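Local coordinates for protein Two-component response regulator yesN (Fusobacterium nucleatum, PDB 3LSG) that probably binds specific DNA sequences through this C-terminal AraC-type helix-turn-helix domain, regulating transcription as the output end of a two-component system, at residues R56-A60 and Q77-E81. Sequence-based numbering, arbitrary orientation.
Sequences RMEKA and QVGFE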
ATOM      1  N   ARG A  56      12.162   3.120  -0.221  1.00 22.44           N
ATOM      2  CA  ARG A  56      11.808   3.320  -1.618  1.00 20.05           C
ATOM      3  C   ARG A  56      11.923   4.784  -2.079  1.00 16.47           C
ATOM      4  O   ARG A  56      12.403   5.045  -3.182  1.00 16.06           O
ATOM      5  CB  ARG A  56      10.400   2.781  -1.879  1.00 18.00           C
ATOM      6  CG  ARG A  56      10.297   1.277  -1.608  1.00 17.11           C
ATOM      7  CD  ARG A  56       8.878   0.749  -1.768  1.00 16.07           C
ATOM      8  NE  ARG A  56       8.901  -0.686  -2.076  1.00 17.81           N
ATOM      9  CZ  ARG A  56       7.850  -1.489  -1.966  1.00 22.98           C
ATOM     10  NH1 ARG A  56       6.680  -1.014  -1.546  1.00 20.47           N
ATOM     11  NH2 ARG A  56       7.970  -2.765  -2.281  1.00 20.07           N
HETATM   12  N   MSE A  57      11.488   5.722  -1.243  1.00 19.43           N
HETATM   13  CA  MSE A  57      11.595   7.144  -1.567  1.00 17.44           C
HETATM   14  C   MSE A  57      13.056   7.608  -1.628  1.00 18.77           C
HETATM   15  O   MSE A  57      13.444   8.399  -2.493  1.00 20.63           O
HETATM   16  CB  MSE A  57      10.828   7.994  -0.541  1.00 17.21           C
HETATM   17  CG  MSE A  57       9.305   7.812  -0.561  1.00 20.38           C
HETATM   18 SE   MSE A  57       8.473   8.098  -2.312  0.85 31.77          SE
HETATM   19  CE  MSE A  57       8.610   6.334  -3.133  1.00 23.97           C
ATOM     20  N   GLU A  58      13.868   7.121  -0.697  1.00 18.86           N
ATOM     21  CA  GLU A  58      15.273   7.475  -0.704  1.00 20.16           C
ATOM     22  C   GLU A  58      15.958   6.969  -1.970  1.00 23.98           C
ATOM     23  O   GLU A  58      16.760   7.683  -2.560  1.00 23.92           O
ATOM     24  CB  GLU A  58      15.967   6.999   0.579  1.00 29.62           C
ATOM     25  CG  GLU A  58      15.508   7.819   1.796  1.00 32.45           C
ATOM     26  CD  GLU A  58      15.974   7.282   3.150  1.00 37.97           C
ATOM     27  OE1 GLU A  58      16.463   6.132   3.237  1.00 35.44           O
ATOM     28  OE2 GLU A  58      15.827   8.027   4.144  1.00 37.09           O
ATOM     29  N   LYS A  59      15.611   5.761  -2.408  1.00 19.73           N
ATOM     30  CA  LYS A  59      16.149   5.234  -3.657  1.00 18.34           C
ATOM     31  C   LYS A  59      15.602   6.037  -4.848  1.00 16.31           C
ATOM     32  O   LYS A  59      16.325   6.322  -5.787  1.00 21.07           O
ATOM     33  CB  LYS A  59      15.825   3.748  -3.803  1.00 21.37           C
ATOM     34  CG  LYS A  59      16.405   3.061  -5.037  1.00 20.43           C
ATOM     35  CD  LYS A  59      17.909   3.285  -5.151  1.00 33.11           C
ATOM     36  CE  LYS A  59      18.555   2.272  -6.112  1.00 37.81           C
ATOM     37  NZ  LYS A  59      20.033   2.443  -6.205  1.00 45.93           N
ATOM     38  N   ALA A  60      14.335   6.439  -4.785  1.00 18.62           N
ATOM     39  CA  ALA A  60      13.749   7.230  -5.860  1.00 19.96           C
ATOM     40  C   ALA A  60      14.515   8.541  -5.996  1.00 22.93           C
ATOM     41  O   ALA A  60      14.875   8.960  -7.098  1.00 21.38           O
ATOM     42  CB  ALA A  60      12.292   7.493  -5.582  1.00 18.77           C
ATOM     43  N   GLN A  77      11.687   0.468 -10.462  1.00 22.39           N
ATOM     44  CA  GLN A  77      12.930   0.118  -9.788  1.00 26.61           C
ATOM     45  C   GLN A  77      12.877   0.285  -8.272  1.00 22.07           C
ATOM     46  O   GLN A  77      13.773  -0.172  -7.567  1.00 30.17           O
ATOM     47  CB  GLN A  77      14.088   0.909 -10.395  1.00 24.71           C
ATOM     48  CG  GLN A  77      14.351   0.466 -11.817  1.00 29.11           C
ATOM     49  CD  GLN A  77      15.550   1.133 -12.438  1.00 28.92           C
ATOM     50  OE1 GLN A  77      16.482   1.535 -11.745  1.00 30.66           O
ATOM     51  NE2 GLN A  77      15.533   1.258 -13.759  1.00 31.72           N
ATOM     52  N   VAL A  78      11.841   0.940  -7.765  1.00 20.76           N
ATOM     53  CA  VAL A  78      11.709   1.081  -6.309  1.00 23.96           C
ATOM     54  C   VAL A  78      10.483   0.351  -5.777  1.00 26.42           C
ATOM     55  O   VAL A  78       9.999   0.633  -4.683  1.00 27.87           O
ATOM     56  CB  VAL A  78      11.744   2.559  -5.840  1.00 22.08           C
ATOM     57  CG1 VAL A  78      13.004   3.227  -6.378  1.00 25.01           C
ATOM     58  CG2 VAL A  78      10.498   3.309  -6.310  1.00 18.03           C
ATOM     59  N   GLY A  79       9.982  -0.600  -6.559  1.00 25.62           N
ATOM     60  CA  GLY A  79       8.933  -1.474  -6.069  1.00 23.65           C
ATOM     61  C   GLY A  79       7.496  -1.020  -6.284  1.00 23.91           C
ATOM     62  O   GLY A  79       6.606  -1.535  -5.622  1.00 24.38           O
ATOM     63  N   PHE A  80       7.264  -0.083  -7.205  1.00 19.64           N
ATOM     64  CA  PHE A  80       5.900   0.379  -7.505  1.00 19.45           C
ATOM     65  C   PHE A  80       5.466  -0.090  -8.886  1.00 25.54           C
ATOM     66  O   PHE A  80       6.122   0.234  -9.870  1.00 24.58           O
ATOM     67  CB  PHE A  80       5.825   1.911  -7.497  1.00 14.76           C
ATOM     68  CG  PHE A  80       5.769   2.509  -6.133  1.00 21.42           C
ATOM     69  CD1 PHE A  80       4.552   2.868  -5.568  1.00 27.63           C
ATOM     70  CD2 PHE A  80       6.933   2.728  -5.406  1.00 19.52           C
ATOM     71  CE1 PHE A  80       4.502   3.440  -4.297  1.00 32.19           C
ATOM     72  CE2 PHE A  80       6.891   3.294  -4.154  1.00 21.28           C
ATOM     73  CZ  PHE A  80       5.672   3.640  -3.587  1.00 29.39           C
ATOM     74  N   GLU A  81       4.350  -0.812  -8.979  1.00 20.65           N
ATOM     75  CA  GLU A  81       3.875  -1.210 -10.296  1.00 27.22           C
ATOM     76  C   GLU A  81       3.072  -0.099 -10.967  1.00 24.97           C
ATOM     77  O   GLU A  81       2.913  -0.091 -12.184  1.00 26.35           O
ATOM     78  CB  GLU A  81       3.111  -2.556 -10.276  1.00 28.24           C
ATOM     79  CG  GLU A  81       2.421  -2.933  -8.974  1.00 38.92           C
ATOM     80  CD  GLU A  81       1.888  -4.379  -8.992  1.00 49.80           C
ATOM     81  OE1 GLU A  81       1.227  -4.809  -8.008  1.00 44.66           O
ATOM     82  OE2 GLU A  81       2.124  -5.084 -10.003  1.00 55.81           O
TER
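Val-78 turns its side chain onto the helical segment 56-60 and supplies the largest share of the buried surface. Its CG1 packs 3.7 Å from Lys-59 CG and also lies near the backbone N and CB of Ala-60. The small methyl of Ala-60 lets the valine settle close to the helix, while Lys-59 lends only the aliphatic base of its chain before its bend carries the amine away. The selenomethionine at Met-57 has its CB pointing away from 77-81, but bends at chi2 (-54°) and chi3 (87°) bring CE back to within 3.6 Å of Phe-80 CE2. A long, flexible chain suits this detour to an apolar ring.

The polar part belongs to Arg-56, whose chain runs extended from CG to NE across the turn at Val-78 and Gly-79. NE lies 3.1 Å from Val-78 O at an angle too poor for a hydrogen bond; its hydrogen bond goes to Tyr-15 O instead. Gly-79 O sits over one guanidinium face, 3.8 Å from NH2. Arg-56 CD also reaches Phe-80 CE2 (4.0 Å), but CZ is 5.8 Å from the ring centroid, at most a weak cation-pi attraction. Glycine suits position 79 twice over: at phi 90° a CB would be jammed against Val-78 O, and it would also collide with Arg-56 NE.

The contact thus seats the turn between helices 71-77 and 83-94, part of a helix-turn-helix unit, against the long helix 48-66. Phe-86 of helix 83-94 touches both Met-57 and Ala-60, Ile-74 of helix 71-77 adjoins Ala-60, and Phe-80 touches Ala-75 and Tyr-85 of these two helices.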